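Local coordinates for mosquitocidal toxin (Lysinibacillus sphaericus, PDB 2VSE), which kills mosquitoes as a holotoxin that probably ADP-ribosylates host proteins through one domain and probably binds carbohydrate through its ricin-B-like lectin domains, at residues A[504-509]-A[544-549]; A[411-416]-A[498-503]; A[518-523]-A[537-542]. All coordinates share one frame; numbering follows the deposited sequence.

Interaction 1 (A[504-509]-A[544-549]); sequences NEDNTY and NQRWII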
loop_
_atom_site.group_PDB
_atom_site.type_symbol
_atom_site.label_atom_id
_atom_site.label_comp_id
_atom_site.label_asym_id
_atom_site.label_seq_id
_atom_site.Cartn_x
_atom_site.Cartn_y
_atom_site.Cartn_z
ATOM N N ASN A 504 -1.211 -17.247 -0.308
ATOM C CA ASN A 504 -2.492 -17.883 0.006
ATOM C C ASN A 504 -3.646 -16.907 -0.150
ATOM O O ASN A 504 -3.427 -15.720 -0.365
ATOM C CB ASN A 504 -2.477 -18.467 1.414
ATOM C CG ASN A 504 -1.457 -19.560 1.566
ATOM O OD1 ASN A 504 -1.341 -20.440 0.707
ATOM N ND2 ASN A 504 -0.692 -19.510 2.650
ATOM N N GLU A 505 -4.877 -17.401 -0.051
ATOM C CA GLU A 505 -6.042 -16.533 -0.190
ATOM C C GLU A 505 -6.224 -15.577 0.988
ATOM O O GLU A 505 -6.788 -14.495 0.831
ATOM C CB GLU A 505 -7.309 -17.346 -0.418
ATOM C CG GLU A 505 -7.697 -17.447 -1.879
ATOM C CD GLU A 505 -8.756 -18.498 -2.127
ATOM O OE1 GLU A 505 -9.957 -18.209 -1.921
ATOM O OE2 GLU A 505 -8.378 -19.613 -2.539
ATOM N N ASP A 506 -5.743 -15.978 2.162
ATOM C CA ASP A 506 -5.884 -15.175 3.377
ATOM C C ASP A 506 -4.740 -14.151 3.506
ATOM O O ASP A 506 -4.493 -13.608 4.589
ATOM C CB ASP A 506 -5.904 -16.101 4.599
ATOM C CG ASP A 506 -4.594 -16.856 4.772
ATOM O OD1 ASP A 506 -3.649 -16.584 3.997
ATOM O OD2 ASP A 506 -4.506 -17.724 5.673
ATOM N N ASN A 507 -4.031 -13.915 2.399
ATOM C CA ASN A 507 -2.880 -12.996 2.365
ATOM C C ASN A 507 -1.641 -13.416 3.161
ATOM O O ASN A 507 -0.695 -12.633 3.289
ATOM C CB ASN A 507 -3.291 -11.555 2.734
ATOM C CG ASN A 507 -4.082 -10.870 1.624
ATOM O OD1 ASN A 507 -5.099 -10.222 1.885
ATOM N ND2 ASN A 507 -3.620 -11.015 0.371
ATOM N N THR A 508 -1.637 -14.628 3.708
ATOM C CA THR A 508 -0.408 -15.197 4.260
ATOM C C THR A 508 0.310 -15.928 3.127
ATOM O O THR A 508 -0.232 -16.040 2.028
ATOM C CB THR A 508 -0.685 -16.164 5.423
ATOM O OG1 THR A 508 -1.297 -17.361 4.917
ATOM C CG2 THR A 508 -1.601 -15.519 6.455
ATOM N N TYR A 509 1.509 -16.431 3.403
ATOM C CA TYR A 509 2.348 -17.062 2.393
ATOM C C TYR A 509 2.850 -18.413 2.874
ATOM O O TYR A 509 2.985 -18.633 4.076
ATOM C CB TYR A 509 3.565 -16.185 2.096
ATOM C CG TYR A 509 3.234 -14.859 1.462
ATOM C CD1 TYR A 509 3.217 -14.727 0.077
ATOM C CD2 TYR A 509 2.941 -13.725 2.245
ATOM C CE1 TYR A 509 2.930 -13.532 -0.519
ATOM C CE2 TYR A 509 2.644 -12.506 1.644
ATOM C CZ TYR A 509 2.637 -12.431 0.254
ATOM O OH TYR A 509 2.347 -11.262 -0.398
ATOM N N ASN A 544 0.681 -22.862 11.467
ATOM C CA ASN A 544 2.098 -22.676 11.788
ATOM C C ASN A 544 3.030 -22.782 10.572
ATOM O O ASN A 544 4.250 -22.791 10.722
ATOM C CB ASN A 544 2.539 -23.643 12.897
ATOM C CG ASN A 544 2.419 -25.104 12.487
ATOM O OD1 ASN A 544 1.374 -25.545 12.016
ATOM N ND2 ASN A 544 3.489 -25.861 12.681
ATOM N N GLN A 545 2.456 -22.872 9.378
ATOM C CA GLN A 545 3.241 -22.898 8.138
ATOM C C GLN A 545 2.899 -21.711 7.231
ATOM O O GLN A 545 3.403 -21.599 6.102
ATOM C CB GLN A 545 3.023 -24.203 7.389
ATOM C CG GLN A 545 3.630 -25.423 8.065
ATOM C CD GLN A 545 3.485 -26.665 7.223
ATOM O OE1 GLN A 545 2.858 -26.639 6.161
ATOM N NE2 GLN A 545 4.082 -27.762 7.677
ATOM N N ARG A 546 2.050 -20.830 7.748
ATOM C CA ARG A 546 1.579 -19.675 7.013
ATOM C C ARG A 546 2.230 -18.418 7.574
ATOM O O ARG A 546 2.340 -18.240 8.795
ATOM C CB ARG A 546 0.058 -19.609 7.073
ATOM C CG ARG A 546 -0.590 -20.855 6.488
ATOM C CD ARG A 546 -2.058 -20.987 6.806
ATOM N NE ARG A 546 -2.874 -20.430 5.736
ATOM C CZ ARG A 546 -3.281 -21.097 4.653
ATOM N NH1 ARG A 546 -2.961 -22.371 4.471
ATOM N NH2 ARG A 546 -4.026 -20.472 3.752
ATOM N N TRP A 547 2.696 -17.559 6.680
ATOM C CA TRP A 547 3.523 -16.438 7.100
ATOM C C TRP A 547 3.057 -15.103 6.537
ATOM O O TRP A 547 2.685 -15.000 5.366
ATOM C CB TRP A 547 4.978 -16.699 6.719
ATOM C CG TRP A 547 5.524 -17.946 7.340
ATOM C CD1 TRP A 547 5.522 -19.204 6.802
ATOM C CD2 TRP A 547 6.124 -18.064 8.635
ATOM N NE1 TRP A 547 6.101 -20.097 7.676
ATOM C CE2 TRP A 547 6.485 -19.423 8.807
ATOM C CE3 TRP A 547 6.405 -17.155 9.660
ATOM C CZ2 TRP A 547 7.111 -19.891 9.966
ATOM C CZ3 TRP A 547 7.030 -17.620 10.814
ATOM C CH2 TRP A 547 7.371 -18.978 10.957
ATOM N N ILE A 548 3.086 -14.087 7.392
ATOM C CA ILE A 548 2.827 -12.710 6.990
ATOM C C ILE A 548 4.148 -12.062 6.575
ATOM O O ILE A 548 5.121 -12.091 7.334
ATOM C CB ILE A 548 2.164 -11.938 8.142
ATOM C CG1 ILE A 548 0.792 -12.557 8.424
ATOM C CG2 ILE A 548 2.074 -10.424 7.837
ATOM C CD1 ILE A 548 0.310 -12.372 9.835
ATOM N N ILE A 549 4.187 -11.509 5.364
ATOM C CA ILE A 549 5.379 -10.828 4.880
ATOM C C ILE A 549 5.100 -9.341 4.712
ATOM O O ILE A 549 4.411 -8.932 3.801
ATOM C CB ILE A 549 5.904 -11.438 3.580
ATOM C CG1 ILE A 549 6.427 -12.860 3.824
ATOM C CG2 ILE A 549 7.000 -10.568 2.980
ATOM C CD1 ILE A 549 6.597 -13.680 2.533
HETATM O O HOH W 1 1.798 -10.999 4.504
#
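The guanidinium of R546 is held on a face and an edge at once: the amide of N504 stacks on its face, the two planes 19° apart with N504 ND2 3.6 Å from R546 CZ, while the carboxylate of D506 stands at its edge. R546 is the middle residue of the Q-x-W motif (Q545 to W547) of a ricin-type beta-trefoil, and the contact joins strand 547-551 and the residues leading into it to the type I turn N504-N507 before strand 509-513. R546 NE donates to D506 OD2 at 3.2 Å in the guanidinium plane, meeting the oxygen on its syn side but tilted out of the carboxylate plane. The planes stand 81° apart, so this is not the flat two-oxygen pairing: one oxygen meets both donors, NE firmly and NH2 weakly. The bend of the arginine chain about CG-CD (chi3 94°) turns its head toward the turn, while NH1 goes to G541 O. The other oxygen, D506 OD1, closes an Asx turn with T508 N at 2.8 Å and also accepts from T508 OG1, which in turn receives N504 ND2; this network fixes both amide and carboxylate. Next along both chains, Y509 and W547 form a single antiparallel hydrogen-bonded pair that brings together the outermost strands of the six-stranded sheet, as in the closed barrel of a beta-trefoil; W547 NE1 reaches L521 O. I549 CD1 sits over a face of the Y509 ring, 4.0 Å from its centroid. Past the bridge a water accepts from I549 N at 2.6 Å and donates to N507 O.

Interaction 2 (A[411-416]-A[498-503]); sequences TNYQTV and YWLIER
Residues 412-416 run at 85° to residues 500-503, T415 CA lying 6.5 Å from I501 CA, and the backbones are joined through water. One water donates to both N412 O and I501 O; a second accepts from I501 N and donates to Y413 O at 2.9 Å. T415 presses its methyl onto the strand, CG2 lying 3.4 Å from I501 CG2. The same methyl is modelled very near I501 O, with chi1 at -139°, an unstaggered value that makes its exact rotation doubtful. V416 CG1 adds looser packing on I501, as does Y413 CD1 on L500 CD2, 4.2 Å away. This is the linker between two ricin-B-like beta-trefoils, from strand 406-410 to strand 419-425, folding through an inverse gamma turn centred on Q414. The Y413 hydroxyl reaches back to E272 and K308 of the preceding lectin. R503 leaves the strand with CG anti to its N (chi1 -175°), then bends at chi3, which carries it past T415 in the opposite direction, with T415 O at the guanidinium edge. A water accepts from R503 NH1 at 2.7 Å and donates to T415 O, while N199 OD1 receives both R503 NH1 and N412 ND2.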
loop_
_atom_site.group_PDB
_atom_site.type_symbol
_atom_site.label_atom_id
_atom_site.label_comp_id
_atom_site.label_asym_id
_atom_site.label_seq_id
_atom_site.Cartn_x
_atom_site.Cartn_y
_atom_site.Cartn_z
ATOM N N THR A 411 0.681 -20.399 -13.321
ATOM C CA THR A 411 1.752 -20.450 -12.342
ATOM C C THR A 411 2.338 -19.066 -12.235
ATOM O O THR A 411 2.412 -18.340 -13.229
ATOM C CB THR A 411 2.857 -21.464 -12.694
ATOM O OG1 THR A 411 3.346 -21.207 -14.020
ATOM C CG2 THR A 411 2.332 -22.891 -12.595
ATOM N N ASN A 412 2.743 -18.711 -11.016
ATOM C CA ASN A 412 3.214 -17.376 -10.703
ATOM C C ASN A 412 4.218 -17.436 -9.557
ATOM O O ASN A 412 3.925 -17.997 -8.506
ATOM C CB ASN A 412 2.019 -16.478 -10.367
ATOM C CG ASN A 412 2.416 -15.219 -9.654
ATOM O OD1 ASN A 412 3.256 -14.457 -10.132
ATOM N ND2 ASN A 412 1.798 -14.974 -8.506
ATOM N N TYR A 413 5.389 -16.837 -9.755
ATOM C CA TYR A 413 6.501 -17.006 -8.826
ATOM C C TYR A 413 6.959 -15.710 -8.169
ATOM O O TYR A 413 7.328 -15.708 -6.989
ATOM C CB TYR A 413 7.680 -17.693 -9.525
ATOM C CG TYR A 413 7.276 -18.996 -10.161
ATOM C CD1 TYR A 413 7.104 -20.147 -9.380
ATOM C CD2 TYR A 413 7.020 -19.077 -11.530
ATOM C CE1 TYR A 413 6.713 -21.331 -9.945
ATOM C CE2 TYR A 413 6.621 -20.261 -12.102
ATOM C CZ TYR A 413 6.477 -21.386 -11.308
ATOM O OH TYR A 413 6.092 -22.574 -11.874
ATOM N N GLN A 414 6.957 -14.623 -8.930
ATOM C CA GLN A 414 7.429 -13.360 -8.402
ATOM C C GLN A 414 6.302 -12.676 -7.654
ATOM O O GLN A 414 5.637 -11.753 -8.133
ATOM C CB GLN A 414 8.034 -12.472 -9.474
ATOM C CG GLN A 414 8.899 -11.431 -8.857
ATOM C CD GLN A 414 9.513 -10.517 -9.860
ATOM O OE1 GLN A 414 9.047 -10.405 -11.004
ATOM N NE2 GLN A 414 10.572 -9.840 -9.448
ATOM N N THR A 415 6.138 -13.143 -6.440
ATOM C CA THR A 415 4.971 -12.921 -5.642
ATOM C C THR A 415 5.144 -11.673 -4.743
ATOM O O THR A 415 4.174 -10.966 -4.428
ATOM C CB THR A 415 4.745 -14.219 -4.848
ATOM O OG1 THR A 415 3.351 -14.548 -4.794
ATOM C CG2 THR A 415 5.357 -14.147 -3.502
ATOM N N VAL A 416 6.389 -11.398 -4.351
ATOM C CA VAL A 416 6.704 -10.179 -3.614
ATOM C C VAL A 416 7.837 -9.379 -4.267
ATOM O O VAL A 416 8.777 -9.938 -4.840
ATOM C CB VAL A 416 6.979 -10.433 -2.070
ATOM C CG1 VAL A 416 5.912 -11.338 -1.446
ATOM C CG2 VAL A 416 8.358 -11.024 -1.814
ATOM N N TYR A 498 17.301 -21.212 -1.625
ATOM C CA TYR A 498 16.278 -20.419 -2.288
ATOM C C TYR A 498 14.882 -20.912 -1.933
ATOM O O TYR A 498 14.679 -22.091 -1.678
ATOM C CB TYR A 498 16.477 -20.423 -3.799
ATOM C CG TYR A 498 17.608 -19.544 -4.247
ATOM C CD1 TYR A 498 17.373 -18.235 -4.676
ATOM C CD2 TYR A 498 18.918 -20.018 -4.246
ATOM C CE1 TYR A 498 18.416 -17.419 -5.081
ATOM C CE2 TYR A 498 19.964 -19.216 -4.650
ATOM C CZ TYR A 498 19.708 -17.914 -5.060
ATOM O OH TYR A 498 20.768 -17.124 -5.461
ATOM N N TRP A 499 13.922 -19.997 -1.934
ATOM C CA TRP A 499 12.590 -20.279 -1.419
ATOM C C TRP A 499 11.509 -19.795 -2.370
ATOM O O TRP A 499 11.564 -18.673 -2.898
ATOM C CB TRP A 499 12.388 -19.650 -0.032
ATOM C CG TRP A 499 13.381 -20.154 0.978
ATOM C CD1 TRP A 499 14.620 -19.658 1.216
ATOM C CD2 TRP A 499 13.224 -21.276 1.855
ATOM N NE1 TRP A 499 15.248 -20.390 2.176
ATOM C CE2 TRP A 499 14.414 -21.386 2.598
ATOM C CE3 TRP A 499 12.188 -22.193 2.088
ATOM C CZ2 TRP A 499 14.610 -22.379 3.562
ATOM C CZ3 TRP A 499 12.383 -23.186 3.040
ATOM C CH2 TRP A 499 13.588 -23.267 3.771
ATOM N N LEU A 500 10.536 -20.673 -2.581
ATOM C CA LEU A 500 9.385 -20.403 -3.401
ATOM C C LEU A 500 8.358 -19.819 -2.465
ATOM O O LEU A 500 7.979 -20.460 -1.474
ATOM C CB LEU A 500 8.866 -21.704 -4.022
ATOM C CG LEU A 500 9.753 -22.385 -5.084
ATOM C CD1 LEU A 500 9.372 -23.845 -5.258
ATOM C CD2 LEU A 500 9.710 -21.626 -6.412
ATOM N N ILE A 501 7.933 -18.590 -2.768
ATOM C CA ILE A 501 7.018 -17.860 -1.916
ATOM C C ILE A 501 5.640 -17.818 -2.583
ATOM O O ILE A 501 5.440 -17.148 -3.585
ATOM C CB ILE A 501 7.551 -16.451 -1.584
ATOM C CG1 ILE A 501 8.892 -16.544 -0.838
ATOM C CG2 ILE A 501 6.559 -15.706 -0.732
ATOM C CD1 ILE A 501 9.584 -15.196 -0.544
ATOM N N GLU A 502 4.695 -18.554 -2.016
ATOM C CA GLU A 502 3.392 -18.731 -2.624
ATOM C C GLU A 502 2.377 -17.993 -1.771
ATOM O O GLU A 502 2.375 -18.126 -0.541
ATOM C CB GLU A 502 3.045 -20.217 -2.698
ATOM C CG GLU A 502 4.190 -21.087 -3.223
ATOM C CD GLU A 502 3.975 -22.578 -3.020
ATOM O OE1 GLU A 502 3.274 -22.991 -2.075
ATOM O OE2 GLU A 502 4.540 -23.357 -3.809
ATOM N N ARG A 503 1.526 -17.208 -2.432
ATOM C CA ARG A 503 0.539 -16.392 -1.756
ATOM C C ARG A 503 -0.746 -17.174 -1.556
ATOM O O ARG A 503 -1.306 -17.691 -2.522
ATOM C CB ARG A 503 0.271 -15.115 -2.563
ATOM C CG ARG A 503 -0.667 -14.110 -1.889
ATOM C CD ARG A 503 -0.719 -12.774 -2.628
ATOM N NE ARG A 503 -1.198 -12.916 -4.005
ATOM C CZ ARG A 503 -0.516 -12.567 -5.093
ATOM N NH1 ARG A 503 0.690 -12.022 -4.997
ATOM N NH2 ARG A 503 -1.051 -12.762 -6.290
HETATM O O HOH W 2 4.190 -18.413 -5.850
HETATM O O HOH W 3 8.358 -18.035 -5.627
HETATM O O HOH W 4 1.757 -10.660 -2.888
#

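Interaction 3 (A[518-523]-A[537-542]); sequences KIVLDL and FEFHGG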
loop_
_atom_site.group_PDB
_atom_site.type_symbol
_atom_site.label_atom_id
_atom_site.label_comp_id
_atom_site.label_asym_id
_atom_site.label_seq_id
_atom_site.Cartn_x
_atom_site.Cartn_y
_atom_site.Cartn_z
ATOM N N LYS A 518 8.673 -30.609 -0.822
ATOM C CA LYS A 518 7.839 -31.093 0.254
ATOM C C LYS A 518 8.073 -30.280 1.531
ATOM O O LYS A 518 7.211 -30.259 2.419
ATOM C CB LYS A 518 8.105 -32.570 0.497
ATOM C CG LYS A 518 7.456 -33.492 -0.510
ATOM C CD LYS A 518 7.533 -34.925 -0.028
ATOM C CE LYS A 518 6.843 -35.885 -0.987
ATOM N NZ LYS A 518 6.306 -37.078 -0.266
ATOM N N ILE A 519 9.217 -29.589 1.595
ATOM C CA ILE A 519 9.670 -28.884 2.802
ATOM C C ILE A 519 9.314 -27.380 2.823
ATOM O O ILE A 519 9.616 -26.632 1.891
ATOM C CB ILE A 519 11.200 -29.079 2.988
ATOM C CG1 ILE A 519 11.558 -30.573 3.164
ATOM C CG2 ILE A 519 11.765 -28.150 4.062
ATOM C CD1 ILE A 519 10.882 -31.291 4.316
ATOM N N VAL A 520 8.675 -26.940 3.901
ATOM C CA VAL A 520 8.289 -25.548 4.035
ATOM C C VAL A 520 8.697 -25.033 5.406
ATOM O O VAL A 520 8.914 -25.823 6.332
ATOM C CB VAL A 520 6.749 -25.330 3.795
ATOM C CG1 VAL A 520 6.332 -25.820 2.408
ATOM C CG2 VAL A 520 5.914 -26.015 4.867
ATOM N N LEU A 521 8.816 -23.706 5.521
ATOM C CA LEU A 521 9.050 -23.020 6.794
ATOM C C LEU A 521 7.906 -23.276 7.770
ATOM O O LEU A 521 6.728 -23.026 7.446
ATOM C CB LEU A 521 9.179 -21.524 6.557
ATOM C CG LEU A 521 10.557 -20.894 6.686
ATOM C CD1 LEU A 521 11.559 -21.571 5.788
ATOM C CD2 LEU A 521 10.449 -19.422 6.359
ATOM N N ASP A 522 8.264 -23.755 8.961
ATOM C CA ASP A 522 7.319 -24.287 9.935
ATOM C C ASP A 522 7.770 -23.829 11.313
ATOM O O ASP A 522 8.901 -24.111 11.727
ATOM C CB ASP A 522 7.321 -25.831 9.844
ATOM C CG ASP A 522 6.405 -26.519 10.880
ATOM O OD1 ASP A 522 6.639 -26.384 12.101
ATOM O OD2 ASP A 522 5.474 -27.247 10.468
ATOM N N LEU A 523 6.898 -23.103 12.013
ATOM C CA LEU A 523 7.145 -22.713 13.394
ATOM C C LEU A 523 6.888 -23.932 14.286
ATOM O O LEU A 523 5.746 -24.407 14.403
ATOM C CB LEU A 523 6.256 -21.529 13.792
ATOM C CG LEU A 523 6.352 -20.945 15.215
ATOM C CD1 LEU A 523 7.719 -20.343 15.513
ATOM C CD2 LEU A 523 5.262 -19.905 15.473
ATOM N N PHE A 537 9.754 -28.472 7.574
ATOM C CA PHE A 537 8.837 -29.578 7.828
ATOM C C PHE A 537 7.959 -29.848 6.599
ATOM O O PHE A 537 7.710 -28.945 5.795
ATOM C CB PHE A 537 7.963 -29.251 9.039
ATOM C CG PHE A 537 7.399 -30.460 9.749
ATOM C CD1 PHE A 537 8.155 -31.138 10.710
ATOM C CD2 PHE A 537 6.099 -30.894 9.489
ATOM C CE1 PHE A 537 7.635 -32.249 11.390
ATOM C CE2 PHE A 537 5.567 -32.007 10.161
ATOM C CZ PHE A 537 6.340 -32.682 11.115
ATOM N N GLU A 538 7.503 -31.096 6.459
ATOM C CA GLU A 538 6.603 -31.473 5.365
ATOM C C GLU A 538 5.352 -30.586 5.320
ATOM O O GLU A 538 4.715 -30.338 6.345
ATOM C CB GLU A 538 6.208 -32.953 5.428
ATOM C CG GLU A 538 5.196 -33.335 4.339
ATOM C CD GLU A 538 5.237 -34.801 3.947
ATOM O OE1 GLU A 538 6.216 -35.501 4.301
ATOM O OE2 GLU A 538 4.282 -35.251 3.276
ATOM N N PHE A 539 5.019 -30.124 4.115
ATOM C CA PHE A 539 3.932 -29.178 3.899
ATOM C C PHE A 539 2.574 -29.785 4.251
ATOM O O PHE A 539 2.205 -30.841 3.734
ATOM C CB PHE A 539 3.961 -28.693 2.446
ATOM C CG PHE A 539 2.753 -27.882 2.028
ATOM C CD1 PHE A 539 2.487 -26.643 2.607
ATOM C CD2 PHE A 539 1.907 -28.351 1.013
ATOM C CE1 PHE A 539 1.372 -25.878 2.208
ATOM C CE2 PHE A 539 0.786 -27.604 0.594
ATOM C CZ PHE A 539 0.514 -26.360 1.195
ATOM N N HIS A 540 1.860 -29.121 5.158
ATOM C CA HIS A 540 0.460 -29.445 5.453
ATOM C C HIS A 540 -0.472 -28.229 5.328
ATOM O O HIS A 540 -1.684 -28.388 5.242
ATOM C CB HIS A 540 0.281 -30.177 6.810
ATOM C CG HIS A 540 0.865 -29.460 7.996
ATOM N ND1 HIS A 540 0.430 -28.219 8.413
ATOM C CD2 HIS A 540 1.817 -29.840 8.885
ATOM C CE1 HIS A 540 1.108 -27.851 9.486
ATOM N NE2 HIS A 540 1.955 -28.818 9.796
ATOM N N GLY A 541 0.090 -27.023 5.312
ATOM C CA GLY A 541 -0.699 -25.815 5.092
ATOM C C GLY A 541 -1.401 -25.279 6.326
ATOM O O GLY A 541 -2.163 -24.304 6.250
ATOM N N GLY A 542 -1.143 -25.914 7.466
ATOM C CA GLY A 542 -1.678 -25.479 8.749
ATOM C C GLY A 542 -1.184 -24.100 9.137
ATOM O O GLY A 542 -0.287 -23.546 8.508
HETATM O O HOH W 5 4.369 -37.420 1.567
HETATM O O HOH W 6 4.088 -29.084 12.430
#
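D522 and F537 both swing CG to the side opposite the backbone N (chi1 177° and -156°), and this runs carboxylate and phenyl alongside each other in the same direction with their planes 45° apart. D522 OD2 comes within 3.5 Å of F537 CB. The same oxygen accepts a bond from a water at 3.0 Å, and that water lies near the edge of the H540 imidazole, weakly linked to NE2. The imidazole is itself steadied on its other nitrogen, where ND1 accepts G542 N at 2.9 Å within the ring plane. The backbones meet as an antiparallel ladder. V520 and F537 form a hydrogen-bonded pair, V520 N to F537 O being 2.9 Å and the return bond F537 N to V520 O 3.0 Å; I519 and E538 follow as a non-hydrogen-bonded pair. The ladder is extended by a bond from F539 N to K518 O. On the face V520 shares with F537, V520 CG1 packs on F539 CB at 3.7 Å, and the F539 ring forms a cation-pi contact with R512. At the K518 end of the pairing, K518 NZ and E538 OE2 stay 4.5 Å apart, too far for a salt bridge, and share a water that accepts from the lysine and donates to the glutamate. Q545 ties down the loop after strand 534-538, its OE1 taking H540 N and G541 N and its NE2 giving to E538 O and D522 OD2. A hairpin carrying an aspartate and an exposed aromatic, with N544 beside D522 and bonded to L523 O just before a Q-x-W motif, resembles the sugar-binding subdomain of ricin-type beta-trefoil lectins, although sugar binding here remains an inference.

Overall arrangement
Interactions 1 and 3 lie in one beta-trefoil and interaction 2 at its junction with the preceding lectin. Interactions 1 and 2 reach the same six-stranded sheet, while interaction 3 belongs to the separate hairpin 519-523/534-538. Interaction 3 is nested within the loop that interaction 1 closes; R546 and Q545 of the one bond to the loop residues H540 and G541 of the other. Y509 links interactions 1 and 2, packing against I501, R503 and V416, and W499 touches L521 to join interactions 2 and 3. All three are partly buried, but interaction 3, about 28 Å from the chain centre, has the most exposed residues. Its chemistry is mainly strand pairing, whereas interaction 1 adds a salt bridge and stacked amide, and interaction 2 relies on bridging waters and methyl packing.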